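Local coordinates for protein HMG-CoA Lyase (Bacillus subtilis subsp. subtilis, PDB 1YDO) that is of unknown function but belongs to the HMGL-like proteins, which fold as a TIM barrel, at residues M102-T107 / S143-C148; E157-L162 / E193-R198. One frame throughout, in Å; residues are numbered along the deposited sequence.

Contact 1. Residues M102-T107 / S143-C148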
loop_
_atom_site.group_PDB
_atom_site.type_symbol
_atom_site.label_atom_id
_atom_site.label_comp_id
_atom_site.label_asym_id
_atom_site.label_seq_id
_atom_site.Cartn_x
_atom_site.Cartn_y
_atom_site.Cartn_z
HETATM N N MSE A 102 -6.216 2.420 25.703
HETATM C CA MSE A 102 -5.041 2.205 26.531
HETATM C C MSE A 102 -3.993 1.514 25.690
HETATM O O MSE A 102 -4.273 1.049 24.591
HETATM C CB MSE A 102 -5.384 1.342 27.745
HETATM C CG MSE A 102 -5.661 -0.106 27.421
HETATM SE SE MSE A 102 -5.891 -1.151 29.032
HETATM C CE MSE A 102 -4.012 -1.334 29.528
ATOM N N SER A 103 -2.778 1.445 26.210
ATOM C CA SER A 103 -1.707 0.802 25.480
ATOM C C SER A 103 -1.349 -0.566 26.056
ATOM O O SER A 103 -1.452 -0.797 27.266
ATOM C CB SER A 103 -0.475 1.707 25.476
ATOM O OG SER A 103 0.610 1.089 24.796
ATOM N N ALA A 104 -0.945 -1.474 25.174
ATOM C CA ALA A 104 -0.542 -2.816 25.577
ATOM C C ALA A 104 0.830 -2.705 26.241
ATOM O O ALA A 104 1.131 -3.408 27.207
ATOM C CB ALA A 104 -0.463 -3.719 24.356
ATOM N N SER A 105 1.653 -1.811 25.695
ATOM C CA SER A 105 2.994 -1.549 26.206
ATOM C C SER A 105 2.907 -0.668 27.447
ATOM O O SER A 105 2.220 0.363 27.449
ATOM C CB SER A 105 3.840 -0.847 25.144
ATOM O OG SER A 105 4.729 0.077 25.738
ATOM N N GLU A 106 3.600 -1.068 28.509
ATOM C CA GLU A 106 3.588 -0.298 29.750
ATOM C C GLU A 106 4.199 1.080 29.505
ATOM O O GLU A 106 3.609 2.102 29.847
ATOM C CB GLU A 106 4.394 -1.029 30.830
ATOM C CG GLU A 106 4.136 -0.526 32.250
ATOM C CD GLU A 106 2.896 -1.134 32.867
ATOM O OE1 GLU A 106 2.341 -0.525 33.817
ATOM O OE2 GLU A 106 2.479 -2.229 32.413
ATOM N N THR A 107 5.385 1.090 28.897
ATOM C CA THR A 107 6.100 2.332 28.617
ATOM C C THR A 107 5.267 3.306 27.794
ATOM O O THR A 107 5.183 4.488 28.122
ATOM C CB THR A 107 7.417 2.052 27.876
ATOM O OG1 THR A 107 8.141 1.036 28.577
ATOM C CG2 THR A 107 8.270 3.314 27.805
ATOM N N SER A 143 -3.791 -0.136 21.897
ATOM C CA SER A 143 -2.754 0.277 20.979
ATOM C C SER A 143 -1.440 -0.420 21.237
ATOM O O SER A 143 -1.293 -1.147 22.218
ATOM C CB SER A 143 -2.545 1.785 21.034
ATOM O OG SER A 143 -2.120 2.185 22.311
ATOM N N THR A 144 -0.498 -0.193 20.324
ATOM C CA THR A 144 0.842 -0.756 20.364
ATOM C C THR A 144 0.841 -2.285 20.495
ATOM O O THR A 144 1.705 -2.859 21.156
ATOM C CB THR A 144 1.666 -0.088 21.500
ATOM O OG1 THR A 144 3.052 -0.392 21.329
ATOM C CG2 THR A 144 1.221 -0.574 22.852
ATOM N N VAL A 145 -0.115 -2.946 19.836
ATOM C CA VAL A 145 -0.205 -4.399 19.900
ATOM C C VAL A 145 0.764 -5.087 18.947
ATOM O O VAL A 145 1.085 -6.259 19.124
ATOM C CB VAL A 145 -1.639 -4.897 19.598
ATOM C CG1 VAL A 145 -2.621 -4.239 20.531
ATOM C CG2 VAL A 145 -2.007 -4.611 18.174
ATOM N N PHE A 146 1.241 -4.357 17.943
ATOM C CA PHE A 146 2.184 -4.916 16.973
ATOM C C PHE A 146 3.568 -4.302 17.119
ATOM O O PHE A 146 4.299 -4.171 16.138
ATOM C CB PHE A 146 1.690 -4.677 15.548
ATOM C CG PHE A 146 0.494 -5.490 15.181
ATOM C CD1 PHE A 146 0.609 -6.854 14.990
ATOM C CD2 PHE A 146 -0.758 -4.892 15.040
ATOM C CE1 PHE A 146 -0.509 -7.618 14.665
ATOM C CE2 PHE A 146 -1.889 -5.650 14.713
ATOM C CZ PHE A 146 -1.761 -7.013 14.527
ATOM N N GLY A 147 3.924 -3.921 18.341
ATOM C CA GLY A 147 5.226 -3.332 18.556
ATOM C C GLY A 147 5.093 -1.961 19.169
ATOM O O GLY A 147 4.134 -1.242 18.891
ATOM N N CYS A 148 6.065 -1.598 20.000
ATOM C CA CYS A 148 6.076 -0.311 20.680
ATOM C C CYS A 148 7.218 0.579 20.214
ATOM O O CYS A 148 8.305 0.102 19.909
ATOM C CB CYS A 148 6.191 -0.534 22.194
ATOM S SG CYS A 148 6.252 0.988 23.196
#

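Contact 2. Residues E157-L162 / E193-R198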
loop_
_atom_site.group_PDB
_atom_site.type_symbol
_atom_site.label_atom_id
_atom_site.label_comp_id
_atom_site.label_asym_id
_atom_site.label_seq_id
_atom_site.Cartn_x
_atom_site.Cartn_y
_atom_site.Cartn_z
ATOM N N GLU A 157 1.478 -12.584 24.904
ATOM C CA GLU A 157 0.799 -12.879 26.175
ATOM C C GLU A 157 0.200 -11.626 26.794
ATOM O O GLU A 157 -0.824 -11.687 27.481
ATOM C CB GLU A 157 1.775 -13.497 27.185
ATOM C CG GLU A 157 2.537 -14.716 26.672
ATOM C CD GLU A 157 3.828 -14.355 25.950
ATOM O OE1 GLU A 157 4.321 -15.194 25.159
ATOM O OE2 GLU A 157 4.356 -13.241 26.185
ATOM N N GLN A 158 0.858 -10.495 26.555
ATOM C CA GLN A 158 0.405 -9.213 27.075
ATOM C C GLN A 158 -0.935 -8.871 26.451
ATOM O O GLN A 158 -1.900 -8.584 27.153
ATOM C CB GLN A 158 1.421 -8.120 26.737
ATOM C CG GLN A 158 1.293 -6.877 27.581
ATOM C CD GLN A 158 1.408 -7.189 29.052
ATOM O OE1 GLN A 158 2.364 -7.837 29.491
ATOM N NE2 GLN A 158 0.430 -6.738 29.825
ATOM N N VAL A 159 -0.976 -8.913 25.122
ATOM C CA VAL A 159 -2.186 -8.599 24.373
ATOM C C VAL A 159 -3.314 -9.490 24.837
ATOM O O VAL A 159 -4.403 -9.013 25.157
ATOM C CB VAL A 159 -1.994 -8.820 22.865
ATOM C CG1 VAL A 159 -3.248 -8.408 22.123
ATOM C CG2 VAL A 159 -0.802 -8.026 22.372
ATOM N N ILE A 160 -3.047 -10.790 24.876
ATOM C CA ILE A 160 -4.044 -11.755 25.306
ATOM C C ILE A 160 -4.539 -11.392 26.694
ATOM O O ILE A 160 -5.740 -11.277 26.933
ATOM C CB ILE A 160 -3.452 -13.164 25.354
ATOM C CG1 ILE A 160 -2.776 -13.492 24.021
ATOM C CG2 ILE A 160 -4.546 -14.172 25.634
ATOM C CD1 ILE A 160 -3.731 -13.556 22.867
ATOM N N ARG A 161 -3.593 -11.215 27.608
ATOM C CA ARG A 161 -3.904 -10.860 28.983
ATOM C C ARG A 161 -4.901 -9.705 29.005
ATOM O O ARG A 161 -6.049 -9.868 29.426
ATOM C CB ARG A 161 -2.617 -10.461 29.719
ATOM C CG ARG A 161 -2.749 -10.352 31.233
ATOM C CD ARG A 161 -1.390 -10.126 31.903
ATOM N NE ARG A 161 -0.878 -8.760 31.770
ATOM C CZ ARG A 161 -1.361 -7.700 32.423
ATOM N NH1 ARG A 161 -0.821 -6.500 32.230
ATOM N NH2 ARG A 161 -2.382 -7.831 33.269
ATOM N N LEU A 162 -4.454 -8.544 28.534
ATOM C CA LEU A 162 -5.285 -7.340 28.499
ATOM C C LEU A 162 -6.590 -7.592 27.763
ATOM O O LEU A 162 -7.668 -7.286 28.270
ATOM C CB LEU A 162 -4.526 -6.198 27.818
ATOM C CG LEU A 162 -3.252 -5.713 28.521
ATOM C CD1 LEU A 162 -2.596 -4.632 27.662
ATOM C CD2 LEU A 162 -3.593 -5.175 29.919
ATOM N N GLU A 193 -3.714 -15.302 14.942
ATOM C CA GLU A 193 -3.835 -16.734 15.141
ATOM C C GLU A 193 -4.004 -17.021 16.627
ATOM O O GLU A 193 -4.849 -17.819 17.014
ATOM C CB GLU A 193 -2.576 -17.435 14.646
ATOM C CG GLU A 193 -2.685 -18.942 14.500
ATOM C CD GLU A 193 -3.376 -19.354 13.203
ATOM O OE1 GLU A 193 -4.634 -19.419 13.183
ATOM O OE2 GLU A 193 -2.658 -19.602 12.195
ATOM N N ALA A 194 -3.186 -16.365 17.447
ATOM C CA ALA A 194 -3.211 -16.543 18.893
ATOM C C ALA A 194 -4.427 -15.883 19.523
ATOM O O ALA A 194 -4.970 -16.380 20.514
ATOM C CB ALA A 194 -1.936 -15.982 19.510
ATOM N N LEU A 195 -4.853 -14.759 18.957
ATOM C CA LEU A 195 -6.019 -14.052 19.478
ATOM C C LEU A 195 -7.321 -14.728 19.057
ATOM O O LEU A 195 -8.130 -15.106 19.903
ATOM C CB LEU A 195 -6.020 -12.589 19.010
ATOM C CG LEU A 195 -5.083 -11.623 19.745
ATOM C CD1 LEU A 195 -4.972 -10.339 18.956
ATOM C CD2 LEU A 195 -5.593 -11.339 21.154
ATOM N N LEU A 196 -7.517 -14.896 17.753
ATOM C CA LEU A 196 -8.741 -15.515 17.259
ATOM C C LEU A 196 -9.049 -16.855 17.907
ATOM O O LEU A 196 -10.186 -17.335 17.859
ATOM C CB LEU A 196 -8.693 -15.684 15.739
ATOM C CG LEU A 196 -8.838 -14.387 14.948
ATOM C CD1 LEU A 196 -8.698 -14.679 13.466
ATOM C CD2 LEU A 196 -10.181 -13.742 15.258
ATOM N N ALA A 197 -8.038 -17.457 18.518
ATOM C CA ALA A 197 -8.220 -18.735 19.170
ATOM C C ALA A 197 -8.681 -18.566 20.617
ATOM O O ALA A 197 -8.508 -19.467 21.436
ATOM C CB ALA A 197 -6.924 -19.529 19.116
ATOM N N ARG A 198 -9.287 -17.428 20.934
ATOM C CA ARG A 198 -9.739 -17.197 22.304
ATOM C C ARG A 198 -10.906 -16.227 22.378
ATOM O O ARG A 198 -11.709 -16.272 23.306
ATOM C CB ARG A 198 -8.585 -16.654 23.149
ATOM C CG ARG A 198 -8.702 -16.972 24.631
ATOM C CD ARG A 198 -7.348 -16.869 25.309
ATOM N NE ARG A 198 -6.284 -17.356 24.426
ATOM C CZ ARG A 198 -5.030 -17.567 24.811
ATOM N NH1 ARG A 198 -4.674 -17.341 26.072
ATOM N NH2 ARG A 198 -4.130 -17.984 23.928
#

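Contact 1. Residues M102-T107 / S143-C148
S143 meets the chain at M102 and A104 as a parallel strand neighbour. Its N gives M102 O a nearly straight hydrogen bond of 3.0 Å (N-H...O 165°). Its own O takes A104 N at 3.0 Å. The two bonds straddle S103, whose CA is 4.7 Å from that of S143, and both CB atoms rise from the same face of the sheet. With chi1 at 62°, the S143 hydroxyl is turned back between its own N and carbonyl carbon, so that OG comes close to S103 CA and may add a weak bond to M102 O, not settled because its proton has another acceptor within reach.

At T144 the backbone takes left-handed helical angles, and strand pairing stops. The methyl CG2 packs against S105 CB at 3.5 Å and A104 CB at 3.9 Å, though its exact place is doubtful because it sits too close to S103 OG. T144 OG1, the other branch, bonds to G147 O at 2.8 Å, coming from above that carbonyl's plane; this bridges the turn. V145 adds a looser apolar touch, CG1 to A104 CB at 4.4 Å. G147, with phi at 122°, swings the chain back, and C148 faces S105 with SG 3.6 Å from S105 CB. The S105 hydroxyl, at the N-cap, accepts a hydrogen bond from H108 N, capping the helix.

The pair sits where strands 97-103 and 137-143 end, at the C-terminal rim of the barrel, the end where TIM-barrel enzymes usually place their active site. The M102 side chain packs on helix 117-133, F146 lies against helix 185-196, and T144 N bonds to T179 OG1 beyond strand 174-177.

Contact 2. Residues E157-L162 / E193-R198
I160 and L195 mark the closest backbone approach, their CA atoms 6.6 Å apart, where helix 156-169 lies beside the C-terminal part of helix 185-196. The two segments run in broadly the same direction, as expected of consecutive outer helices in a barrel built from repeated beta-alpha units; strand 174-177 comes between them in the chain. Beyond the helix the chain turns, R198 N making a weak bond to L195 O, and R198 reaches back towards the first helix.

I160 has the largest share of the contact, through two branches. Its CG1 arm lies anti to the carbonyl carbon and ends in CD1, which meets L195 CD2 at 3.4 Å and also comes to 3.9 Å from A194 O; the I160 and L195 side chains lie alongside, pointing opposite ways. L195 starts off to one side of the interface, yet its CD2 methyl turns in and also touches V159 CG1 at 3.9 Å, the V159 and L195 side chains crossing nearly at right angles. The other branch of I160, CG2, sits over one face of the R198 guanidinium, 3.1 Å above its plane and offset toward the rim, with NH1 the nearest atom. A bend at chi3 (-37°) turns the end of the arginine across the isoleucine. That arginine also touches a crystal neighbour, so its pose may partly reflect the lattice.

L195 also packs on S163, A194 on I156 and R198 on E164, so contact with helix 156-169 continues to I156 on one side and to the polar S163 and E164 on the other. No hydrogen bond joins the two segments. The chemistry is that of two outer helices held by branched aliphatic groups, with the flat, charged end of R198 covering the seam at its exposed edge.

In the fold
Contact 1 is buried at the C-terminal rim of the strands, whereas contact 2 lies farther out, in the layer of helices, with buried V159, I160 and L195 but an exposed R198 at its edge. Their chemistry follows: contact 1 rests on two backbone hydrogen bonds with small side chains packed beside them, contact 2 on aliphatic side chains without any hydrogen bond across. In the chain the loop of 143-148 leads on to helix 156-169. They also touch directly: L162, on another side of that helix from the contact 2 seam, packs with CD1 3.4 Å from A104 CA, and its CD2 meets the methyl of M102. Helix 156-169 thus links strand ends to its neighbouring helix.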